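Local coordinates for cell wall surface anchor family protein (Streptococcus pneumoniae, PDB 4OQ1) that probably anchors the pneumococcal pilus to the cell wall, serving as an ancillary pilin with CnaB and reverse immunoglobulin-like domains, at residues W55-S60 with S82-T87; R71-W76 with L107-S112; Y121-L126 with I139-T144. The protein carries 3 engineered substitutions. All blocks are in the same frame, centred on the assembly; numbering follows the deposited sequence.

Contact 1: residues W55-S60 with S82-T87; sequences WKLDDS and SSFKKT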
loop_
_atom_site.group_PDB
_atom_site.type_symbol
_atom_site.label_atom_id
_atom_site.label_comp_id
_atom_site.label_asym_id
_atom_site.label_seq_id
_atom_site.Cartn_x
_atom_site.Cartn_y
_atom_site.Cartn_z
ATOM N N TRP A 55 -31.577 -3.706 -23.295
ATOM C CA TRP A 55 -32.772 -4.351 -23.714
ATOM C C TRP A 55 -33.734 -3.307 -24.108
ATOM O O TRP A 55 -34.023 -2.414 -23.302
ATOM C CB TRP A 55 -33.364 -5.122 -22.555
ATOM C CG TRP A 55 -32.590 -6.338 -22.114
ATOM C CD1 TRP A 55 -32.855 -7.652 -22.459
ATOM C CD2 TRP A 55 -31.440 -6.373 -21.314
ATOM N NE1 TRP A 55 -31.959 -8.492 -21.899
ATOM C CE2 TRP A 55 -31.045 -7.762 -21.212
ATOM C CE3 TRP A 55 -30.657 -5.407 -20.720
ATOM C CZ2 TRP A 55 -29.978 -8.160 -20.461
ATOM C CZ3 TRP A 55 -29.557 -5.784 -19.968
ATOM C CH2 TRP A 55 -29.226 -7.163 -19.851
ATOM N N LYS A 56 -34.352 -3.454 -25.258
ATOM C CA LYS A 56 -35.378 -2.489 -25.723
ATOM C C LYS A 56 -36.749 -3.017 -25.342
ATOM O O LYS A 56 -37.110 -4.170 -25.681
ATOM C CB LYS A 56 -35.267 -2.327 -27.254
ATOM C CG LYS A 56 -36.260 -1.300 -27.877
ATOM C CD LYS A 56 -36.190 -1.250 -29.440
ATOM C CE LYS A 56 -37.001 -0.089 -29.990
ATOM N NZ LYS A 56 -38.419 -0.040 -29.544
ATOM N N LEU A 57 -37.459 -2.241 -24.539
ATOM C CA LEU A 57 -38.700 -2.692 -23.942
ATOM C C LEU A 57 -39.858 -2.558 -24.946
ATOM O O LEU A 57 -39.818 -1.719 -25.764
ATOM C CB LEU A 57 -39.046 -1.941 -22.625
ATOM C CG LEU A 57 -38.058 -1.762 -21.476
ATOM C CD1 LEU A 57 -38.641 -1.101 -20.187
ATOM C CD2 LEU A 57 -37.508 -3.065 -21.071
ATOM N N ASP A 58 -40.836 -3.472 -24.873
ATOM C CA ASP A 58 -42.055 -3.433 -25.681
ATOM C C ASP A 58 -43.000 -2.368 -25.183
ATOM O O ASP A 58 -42.833 -1.829 -24.133
ATOM C CB ASP A 58 -42.756 -4.791 -25.655
ATOM C CG ASP A 58 -43.291 -5.196 -24.262
ATOM O OD1 ASP A 58 -44.010 -4.434 -23.608
ATOM O OD2 ASP A 58 -43.026 -6.324 -23.783
ATOM N N ASP A 59 -44.063 -2.129 -25.912
ATOM C CA ASP A 59 -45.002 -1.061 -25.577
ATOM C C ASP A 59 -45.817 -1.236 -24.334
ATOM O O ASP A 59 -46.394 -0.303 -23.834
ATOM C CB ASP A 59 -45.939 -0.866 -26.733
ATOM C CG ASP A 59 -45.211 -0.491 -27.969
ATOM O OD1 ASP A 59 -44.163 0.206 -27.857
ATOM O OD2 ASP A 59 -45.693 -0.933 -29.018
ATOM N N SER A 60 -45.889 -2.424 -23.790
ATOM C CA SER A 60 -46.524 -2.497 -22.460
ATOM C C SER A 60 -45.773 -1.735 -21.342
ATOM O O SER A 60 -46.284 -1.650 -20.189
ATOM C CB SER A 60 -46.683 -3.935 -22.039
ATOM O OG SER A 60 -45.417 -4.470 -21.738
ATOM N N SER A 82 -37.435 -11.868 -21.498
ATOM C CA SER A 82 -37.506 -12.685 -22.712
ATOM C C SER A 82 -38.354 -12.020 -23.780
ATOM O O SER A 82 -38.182 -12.279 -24.961
ATOM C CB SER A 82 -37.937 -14.135 -22.389
ATOM O OG SER A 82 -39.106 -14.137 -21.575
ATOM N N SER A 83 -39.216 -11.094 -23.388
ATOM C CA SER A 83 -39.970 -10.427 -24.410
ATOM C C SER A 83 -39.197 -9.263 -25.052
ATOM O O SER A 83 -39.721 -8.678 -25.963
ATOM C CB SER A 83 -41.323 -9.952 -23.881
ATOM O OG SER A 83 -41.197 -8.828 -23.059
ATOM N N PHE A 84 -38.012 -8.878 -24.556
ATOM C CA PHE A 84 -37.403 -7.613 -24.968
ATOM C C PHE A 84 -36.411 -7.953 -26.043
ATOM O O PHE A 84 -35.968 -9.074 -26.130
ATOM C CB PHE A 84 -36.662 -6.897 -23.810
ATOM C CG PHE A 84 -37.503 -6.673 -22.586
ATOM C CD1 PHE A 84 -38.844 -6.442 -22.708
ATOM C CD2 PHE A 84 -36.925 -6.638 -21.366
ATOM C CE1 PHE A 84 -39.614 -6.280 -21.578
ATOM C CE2 PHE A 84 -37.701 -6.410 -20.205
ATOM C CZ PHE A 84 -39.041 -6.310 -20.344
ATOM N N LYS A 85 -36.059 -6.954 -26.839
ATOM C CA LYS A 85 -35.071 -7.085 -27.865
ATOM C C LYS A 85 -33.723 -6.701 -27.239
ATOM O O LYS A 85 -33.557 -5.569 -26.825
ATOM C CB LYS A 85 -35.383 -6.153 -29.052
ATOM C CG LYS A 85 -34.321 -6.103 -30.151
ATOM C CD LYS A 85 -34.388 -4.868 -31.103
ATOM C CE LYS A 85 -33.569 -5.134 -32.396
ATOM N NZ LYS A 85 -33.566 -4.018 -33.393
ATOM N N LYS A 86 -32.795 -7.659 -27.190
ATOM C CA LYS A 86 -31.480 -7.433 -26.665
ATOM C C LYS A 86 -30.650 -6.823 -27.735
ATOM O O LYS A 86 -30.551 -7.374 -28.844
ATOM C CB LYS A 86 -30.848 -8.738 -26.230
ATOM C CG LYS A 86 -29.510 -8.566 -25.533
ATOM C CD LYS A 86 -29.631 -7.955 -24.128
ATOM C CE LYS A 86 -28.251 -7.543 -23.607
ATOM N NZ LYS A 86 -27.270 -8.681 -23.685
ATOM N N THR A 87 -30.090 -5.658 -27.498
ATOM C CA THR A 87 -29.209 -5.093 -28.536
ATOM C C THR A 87 -27.982 -4.431 -27.906
ATOM O O THR A 87 -27.764 -4.617 -26.681
ATOM C CB THR A 87 -29.984 -4.211 -29.516
ATOM O OG1 THR A 87 -29.170 -3.911 -30.644
ATOM C CG2 THR A 87 -30.498 -2.931 -28.897
#

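Contact 2: residues R71-W76 with L107-S112; sequences RDLHSW and LYYVRS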
loop_
_atom_site.group_PDB
_atom_site.type_symbol
_atom_site.label_atom_id
_atom_site.label_comp_id
_atom_site.label_asym_id
_atom_site.label_seq_id
_atom_site.Cartn_x
_atom_site.Cartn_y
_atom_site.Cartn_z
ATOM N N ARG A 71 -37.026 -1.521 -10.292
ATOM C CA ARG A 71 -37.215 -2.513 -9.224
ATOM C C ARG A 71 -37.662 -3.894 -9.648
ATOM O O ARG A 71 -37.237 -4.913 -9.065
ATOM C CB ARG A 71 -38.256 -1.955 -8.218
ATOM C CG ARG A 71 -38.494 -2.877 -7.020
ATOM C CD ARG A 71 -39.793 -2.546 -6.325
ATOM N NE ARG A 71 -39.904 -1.107 -6.155
ATOM C CZ ARG A 71 -41.029 -0.490 -5.822
ATOM N NH1 ARG A 71 -42.145 -1.201 -5.615
ATOM N NH2 ARG A 71 -41.029 0.842 -5.690
ATOM N N ASP A 72 -38.553 -3.989 -10.595
ATOM C CA ASP A 72 -39.083 -5.296 -10.943
ATOM C C ASP A 72 -38.104 -6.108 -11.796
ATOM O O ASP A 72 -38.129 -7.337 -11.791
ATOM C CB ASP A 72 -40.441 -5.249 -11.637
ATOM C CG ASP A 72 -41.576 -4.714 -10.691
ATOM O OD1 ASP A 72 -41.429 -4.747 -9.445
ATOM O OD2 ASP A 72 -42.575 -4.252 -11.227
ATOM N N LEU A 73 -37.208 -5.432 -12.490
ATOM C CA LEU A 73 -36.160 -6.180 -13.150
ATOM C C LEU A 73 -34.840 -6.432 -12.381
ATOM O O LEU A 73 -33.981 -7.137 -12.882
ATOM C CB LEU A 73 -35.850 -5.455 -14.436
ATOM C CG LEU A 73 -37.023 -5.349 -15.373
ATOM C CD1 LEU A 73 -36.592 -4.411 -16.474
ATOM C CD2 LEU A 73 -37.474 -6.676 -15.869
ATOM N N HIS A 74 -34.668 -5.877 -11.162
ATOM C CA HIS A 74 -33.447 -5.869 -10.400
ATOM C C HIS A 74 -32.845 -7.308 -10.153
ATOM O O HIS A 74 -31.661 -7.564 -10.377
ATOM C CB HIS A 74 -33.693 -5.156 -9.044
ATOM C CG HIS A 74 -32.495 -5.180 -8.143
ATOM N ND1 HIS A 74 -31.233 -4.795 -8.553
ATOM C CD2 HIS A 74 -32.348 -5.652 -6.868
ATOM C CE1 HIS A 74 -30.366 -4.994 -7.570
ATOM N NE2 HIS A 74 -31.015 -5.528 -6.542
ATOM N N SER A 75 -33.706 -8.186 -9.718
ATOM C CA SER A 75 -33.280 -9.575 -9.362
ATOM C C SER A 75 -33.220 -10.326 -10.698
ATOM O O SER A 75 -34.231 -10.563 -11.349
ATOM C CB SER A 75 -34.307 -10.227 -8.468
ATOM O OG SER A 75 -33.750 -11.440 -7.886
ATOM N N TRP A 76 -32.009 -10.585 -11.147
ATOM C CA TRP A 76 -31.844 -11.168 -12.449
ATOM C C TRP A 76 -32.766 -12.394 -12.689
ATOM O O TRP A 76 -32.813 -13.304 -11.881
ATOM C CB TRP A 76 -30.413 -11.655 -12.563
ATOM C CG TRP A 76 -30.144 -12.346 -13.817
ATOM C CD1 TRP A 76 -29.920 -13.720 -14.000
ATOM C CD2 TRP A 76 -29.971 -11.738 -15.086
ATOM N NE1 TRP A 76 -29.696 -13.970 -15.347
ATOM C CE2 TRP A 76 -29.722 -12.777 -16.030
ATOM C CE3 TRP A 76 -30.096 -10.403 -15.557
ATOM C CZ2 TRP A 76 -29.520 -12.513 -17.404
ATOM C CZ3 TRP A 76 -29.887 -10.148 -16.900
ATOM C CH2 TRP A 76 -29.567 -11.206 -17.809
ATOM N N LEU A 107 -37.506 2.681 -25.554
ATOM C CA LEU A 107 -37.369 2.746 -24.121
ATOM C C LEU A 107 -36.457 1.562 -23.772
ATOM O O LEU A 107 -36.701 0.467 -24.164
ATOM C CB LEU A 107 -38.720 2.632 -23.459
ATOM C CG LEU A 107 -38.762 2.539 -21.938
ATOM C CD1 LEU A 107 -38.172 3.756 -21.277
ATOM C CD2 LEU A 107 -40.189 2.303 -21.467
ATOM N N TYR A 108 -35.354 1.876 -23.135
ATOM C CA TYR A 108 -34.211 0.982 -23.052
ATOM C C TYR A 108 -33.846 0.722 -21.585
ATOM O O TYR A 108 -33.940 1.597 -20.779
ATOM C CB TYR A 108 -33.096 1.595 -23.760
ATOM C CG TYR A 108 -33.276 1.692 -25.242
ATOM C CD1 TYR A 108 -33.023 0.634 -26.073
ATOM C CD2 TYR A 108 -33.532 2.958 -25.818
ATOM C CE1 TYR A 108 -33.158 0.751 -27.454
ATOM C CE2 TYR A 108 -33.629 3.121 -27.195
ATOM C CZ TYR A 108 -33.459 2.018 -28.017
ATOM O OH TYR A 108 -33.549 2.182 -29.361
ATOM N N TYR A 109 -33.529 -0.537 -21.236
ATOM C CA TYR A 109 -33.089 -0.869 -19.911
ATOM C C TYR A 109 -31.603 -1.207 -19.982
ATOM O O TYR A 109 -31.159 -1.937 -20.892
ATOM C CB TYR A 109 -33.849 -2.157 -19.458
ATOM C CG TYR A 109 -33.410 -2.761 -18.194
ATOM C CD1 TYR A 109 -33.430 -2.035 -16.993
ATOM C CD2 TYR A 109 -33.133 -4.113 -18.120
ATOM C CE1 TYR A 109 -33.024 -2.634 -15.777
ATOM C CE2 TYR A 109 -32.700 -4.696 -16.950
ATOM C CZ TYR A 109 -32.706 -3.994 -15.750
ATOM O OH TYR A 109 -32.388 -4.564 -14.526
ATOM N N VAL A 110 -30.846 -0.716 -19.004
ATOM C CA VAL A 110 -29.365 -0.970 -18.874
ATOM C C VAL A 110 -29.117 -1.615 -17.504
ATOM O O VAL A 110 -29.776 -1.263 -16.518
ATOM C CB VAL A 110 -28.576 0.333 -18.951
ATOM C CG1 VAL A 110 -27.069 0.163 -18.738
ATOM C CG2 VAL A 110 -28.880 1.028 -20.263
ATOM N N ARG A 111 -28.260 -2.616 -17.499
ATOM C CA ARG A 111 -27.773 -3.248 -16.298
ATOM C C ARG A 111 -26.305 -3.018 -15.957
ATOM O O ARG A 111 -25.900 -3.133 -14.792
ATOM C CB ARG A 111 -27.986 -4.731 -16.447
ATOM C CG ARG A 111 -29.322 -5.166 -15.848
ATOM C CD ARG A 111 -29.538 -6.675 -15.814
ATOM N NE ARG A 111 -29.094 -7.271 -14.564
ATOM C CZ ARG A 111 -29.824 -7.321 -13.464
ATOM N NH1 ARG A 111 -31.036 -6.780 -13.453
ATOM N NH2 ARG A 111 -29.363 -7.947 -12.390
ATOM N N SER A 112 -25.497 -2.732 -16.968
ATOM C CA SER A 112 -24.082 -2.478 -16.836
ATOM C C SER A 112 -23.609 -1.430 -17.834
ATOM O O SER A 112 -23.950 -1.531 -19.005
ATOM C CB SER A 112 -23.360 -3.800 -17.262
ATOM O OG SER A 112 -21.964 -3.711 -17.053
#

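Contact 3: residues Y121-L126 with I139-T144; sequences YPAEFL and IVAKKT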
loop_
_atom_site.group_PDB
_atom_site.type_symbol
_atom_site.label_atom_id
_atom_site.label_comp_id
_atom_site.label_asym_id
_atom_site.label_seq_id
_atom_site.Cartn_x
_atom_site.Cartn_y
_atom_site.Cartn_z
ATOM N N TYR A 121 -18.614 -1.382 -13.837
ATOM C CA TYR A 121 -19.478 -0.263 -13.451
ATOM C C TYR A 121 -20.910 -0.659 -13.740
ATOM O O TYR A 121 -21.505 -0.246 -14.763
ATOM C CB TYR A 121 -19.096 0.971 -14.154
ATOM C CG TYR A 121 -19.693 2.180 -13.524
ATOM C CD1 TYR A 121 -18.878 3.071 -12.790
ATOM C CD2 TYR A 121 -21.032 2.457 -13.610
ATOM C CE1 TYR A 121 -19.429 4.162 -12.158
ATOM C CE2 TYR A 121 -21.602 3.556 -13.011
ATOM C CZ TYR A 121 -20.801 4.414 -12.279
ATOM O OH TYR A 121 -21.369 5.568 -11.691
ATOM N N PRO A 122 -21.477 -1.449 -12.836
ATOM C CA PRO A 122 -22.878 -1.825 -12.874
ATOM C C PRO A 122 -23.762 -0.663 -12.568
ATOM O O PRO A 122 -23.471 0.139 -11.713
ATOM C CB PRO A 122 -22.984 -2.923 -11.835
ATOM C CG PRO A 122 -21.817 -2.725 -10.962
ATOM C CD PRO A 122 -20.758 -2.065 -11.713
ATOM N N ALA A 123 -24.900 -0.640 -13.247
ATOM C CA ALA A 123 -25.832 0.438 -13.191
ATOM C C ALA A 123 -27.187 0.009 -13.831
ATOM O O ALA A 123 -27.252 -0.336 -14.980
ATOM C CB ALA A 123 -25.260 1.635 -13.909
ATOM N N GLU A 124 -28.248 0.121 -13.078
ATOM C CA GLU A 124 -29.534 -0.249 -13.505
ATOM C C GLU A 124 -30.430 0.913 -13.666
ATOM O O GLU A 124 -30.801 1.528 -12.646
ATOM C CB GLU A 124 -30.117 -1.175 -12.523
ATOM C CG GLU A 124 -29.274 -2.483 -12.491
ATOM C CD GLU A 124 -29.738 -3.490 -11.401
ATOM O OE1 GLU A 124 -30.780 -3.278 -10.768
ATOM O OE2 GLU A 124 -29.022 -4.498 -11.224
ATOM N N PHE A 125 -30.786 1.199 -14.926
ATOM C CA PHE A 125 -31.674 2.319 -15.169
ATOM C C PHE A 125 -32.401 2.158 -16.491
ATOM O O PHE A 125 -32.037 1.297 -17.351
ATOM C CB PHE A 125 -30.907 3.649 -15.137
ATOM C CG PHE A 125 -29.764 3.721 -16.109
ATOM C CD1 PHE A 125 -28.515 3.153 -15.858
ATOM C CD2 PHE A 125 -29.939 4.355 -17.324
ATOM C CE1 PHE A 125 -27.529 3.211 -16.812
ATOM C CE2 PHE A 125 -28.941 4.430 -18.247
ATOM C CZ PHE A 125 -27.720 3.900 -17.981
ATOM N N LEU A 126 -33.329 3.073 -16.734
ATOM C CA LEU A 126 -33.962 3.111 -18.024
ATOM C C LEU A 126 -33.615 4.438 -18.608
ATOM O O LEU A 126 -33.399 5.392 -17.881
ATOM C CB LEU A 126 -35.499 3.116 -17.876
ATOM C CG LEU A 126 -36.298 1.980 -17.277
ATOM C CD1 LEU A 126 -37.778 2.189 -17.508
ATOM C CD2 LEU A 126 -35.866 0.714 -17.914
ATOM N N ILE A 139 -27.511 11.371 -18.758
ATOM C CA ILE A 139 -27.810 10.635 -17.543
ATOM C C ILE A 139 -26.565 10.472 -16.651
ATOM O O ILE A 139 -25.525 10.021 -17.097
ATOM C CB ILE A 139 -28.302 9.237 -17.877
ATOM C CG1 ILE A 139 -29.693 9.387 -18.485
ATOM C CG2 ILE A 139 -28.306 8.312 -16.658
ATOM C CD1 ILE A 139 -30.334 8.140 -18.910
ATOM N N VAL A 140 -26.747 10.780 -15.376
ATOM C CA VAL A 140 -25.703 10.637 -14.375
ATOM C C VAL A 140 -25.952 9.263 -13.705
ATOM O O VAL A 140 -26.867 9.132 -12.892
ATOM C CB VAL A 140 -25.727 11.781 -13.328
ATOM C CG1 VAL A 140 -24.518 11.697 -12.419
ATOM C CG2 VAL A 140 -25.800 13.178 -13.934
ATOM N N ALA A 141 -25.163 8.248 -14.045
ATOM C CA ALA A 141 -25.542 6.863 -13.687
ATOM C C ALA A 141 -25.024 6.473 -12.298
ATOM O O ALA A 141 -23.830 6.658 -12.027
ATOM C CB ALA A 141 -24.910 5.925 -14.691
ATOM N N LYS A 142 -25.888 5.928 -11.414
ATOM C CA LYS A 142 -25.501 5.602 -10.087
ATOM C C LYS A 142 -24.920 4.236 -10.198
ATOM O O LYS A 142 -25.451 3.393 -10.885
ATOM C CB LYS A 142 -26.682 5.558 -9.130
ATOM C CG LYS A 142 -26.316 4.992 -7.763
ATOM C CD LYS A 142 -27.329 5.521 -6.767
ATOM C CE LYS A 142 -26.771 5.420 -5.337
ATOM N NZ LYS A 142 -26.701 4.011 -5.027
ATOM N N LYS A 143 -23.778 4.055 -9.563
ATOM C CA LYS A 143 -23.139 2.720 -9.555
ATOM C C LYS A 143 -23.912 1.820 -8.591
ATOM O O LYS A 143 -24.242 2.181 -7.488
ATOM C CB LYS A 143 -21.634 2.829 -9.177
ATOM C CG LYS A 143 -20.846 1.534 -9.395
ATOM C CD LYS A 143 -19.423 1.647 -8.815
ATOM C CE LYS A 143 -18.676 0.354 -9.126
ATOM N NZ LYS A 143 -17.224 0.533 -8.891
ATOM N N THR A 144 -24.117 0.601 -9.023
ATOM C CA THR A 144 -24.736 -0.424 -8.232
ATOM C C THR A 144 -23.735 -1.566 -7.813
ATOM O O THR A 144 -22.621 -1.596 -8.220
ATOM C CB THR A 144 -25.967 -0.987 -8.985
ATOM O OG1 THR A 144 -26.594 -1.950 -8.182
ATOM C CG2 THR A 144 -25.558 -1.617 -10.181
HETATM O O HOH W 1 -27.884 2.705 -11.382
#

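Contact 1: residues W55-S60 with S82-T87
K56 and K85 join the two segments through their backbones, as a hydrogen-bonded antiparallel pair. K56 N gives a nearly straight bond to K85 O (2.7 Å, 174° at the hydrogen), and the return bond, from K85 N to K56 O, is longer at 3.2 Å. Next along, W55 and K86 form a non-hydrogen-bonded pair with both side chains on one face of the sheet. There the lysine chain, bent at its second torsion (chi2 71°), lays methylene CD over the indole, 3.4 Å from the centroid of the W55 five-membered ring. K86 NZ makes an off-centre cation-pi contact, 4.7 Å from the centroid of the six-membered ring.

The apolar contacts centre on F84. L57 CD2 sits above the middle of the F84 ring, 3.5 Å from its centroid, while W55 CB meets F84 CB at 3.9 Å. Y61 meets F84 edge-to-face. At the outer end, D58 OD2 and S83 OG stand 3.2 Å apart.

Together these features illustrate an antiparallel strand pair, 50-56 with 85-93, splaying into a connection that carries helix 66-73, within an N-terminal domain consistent with an immunoglobulin-like beta sandwich.

Contact 2: residues R71-W76 with L107-S112
R111 reaches across to segment 71-76 and grips the carbonyl oxygen of H74 with the end of its guanidinium group. NH1 and NH2 of R111 both donate to that one atom, and the shorter of the two bonds, from R111 NH2 to H74 O, measures 3.1 Å. The oxygen lies almost exactly in the guanidinium plane, but both nitrogens come to it from the same face of the peptide, with NH1 standing well above the carbonyl plane. A further bond, R111 NH1 to Y109 OH at 2.8 Å, helps fix the rotation of the group.

One face of the guanidinium is met by W76, whose atom CE3 lies 3.4 Å from R111 NE. The indole is not stacked flat there: the two planes stand 57° apart, so a corner of the ring system bears on the charged group. The arginine chain gets into place by a bend at its third torsion (chi3 92°).

L73 and Y109 slide past one another in opposite directions. Methyl CD1 of L73 stands directly over the tyrosine ring, 3.7 Å from its centroid, and L73 CB lies 3.7 Å from Y109 CZ near the hydroxyl end. The imidazole of H74 turns elsewhere, hydrogen-bonding through ND1 to E124, whose other carboxylate oxygen makes a long, weak ion pair with R111.

The contact exemplifies a helix inserted in chain order between two strands of a beta-sandwich domain, 50-56 and 85-93, and packed against the sheet through L73, with an arginine bound to a main-chain carbonyl at H74.

Contact 3: residues Y121-L126 with I139-T144
Y121 and A141 bind where strand 120-129 meets the chain leaving strand 137-140, a closing seam of the N-terminal domain, whose mixed sheet is consistent with the reverse immunoglobulin-like fold of this pilin. The packing is closest at this end. Y121 OH donates to A141 O at 2.7 Å, tilted 32° from the carbonyl plane, and the same hydroxyl is bonded to E35 N, so two partners hold the phenol in position. The extended chain of K143 passes over the ring, its CG 4.0 Å from the centroid of Y121 and nearly on the ring normal.

Beside it T144 N makes a straight backbone bond to P122 O at 2.8 Å. The methyl of T144 is pushed hard against the proline: CG2, placed between its own backbone N and carbonyl carbon, comes within 3.3 Å of P122 CB, tighter than usual for two carbons.

Toward F125 the fit slackens. I139 CD1 is 4.0 Å from F125 CE2, and A141 CB lies 4.3 Å from F125 CE1; these are plain apolar touches with no polar bond between them. L32, on the strand beside I139, and V110 also pack on F125. K142 is exposed and its CB points away from the 121-126 strand; its backbone oxygen is linked to that strand through a water, which donates to K142 O at 2.6 Å and accepts a weak bond from E124 N at 3.1 Å.

Followed from the N terminus, the chain leaves strand 50-56, runs through helix 66-73 and returns as strand 85-93; contact 1 closes that loop. Segment 71-76 lies within it, whereas its partner 107-112 comes later, so contacts 1 and 2 cross. Contact 3 follows in series, closing a short excursion between strands 120-129 and 137-140. Strand 106-110 lies between strands 50-56 and 120-129 in the sheet and thereby links all three: W55 O is 2.8 Å from Y109 N, and F125 O is 2.9 Å from V110 N. The three contacts thus tie helix, central strands and edge strand 137-140 of the N-terminal domain together.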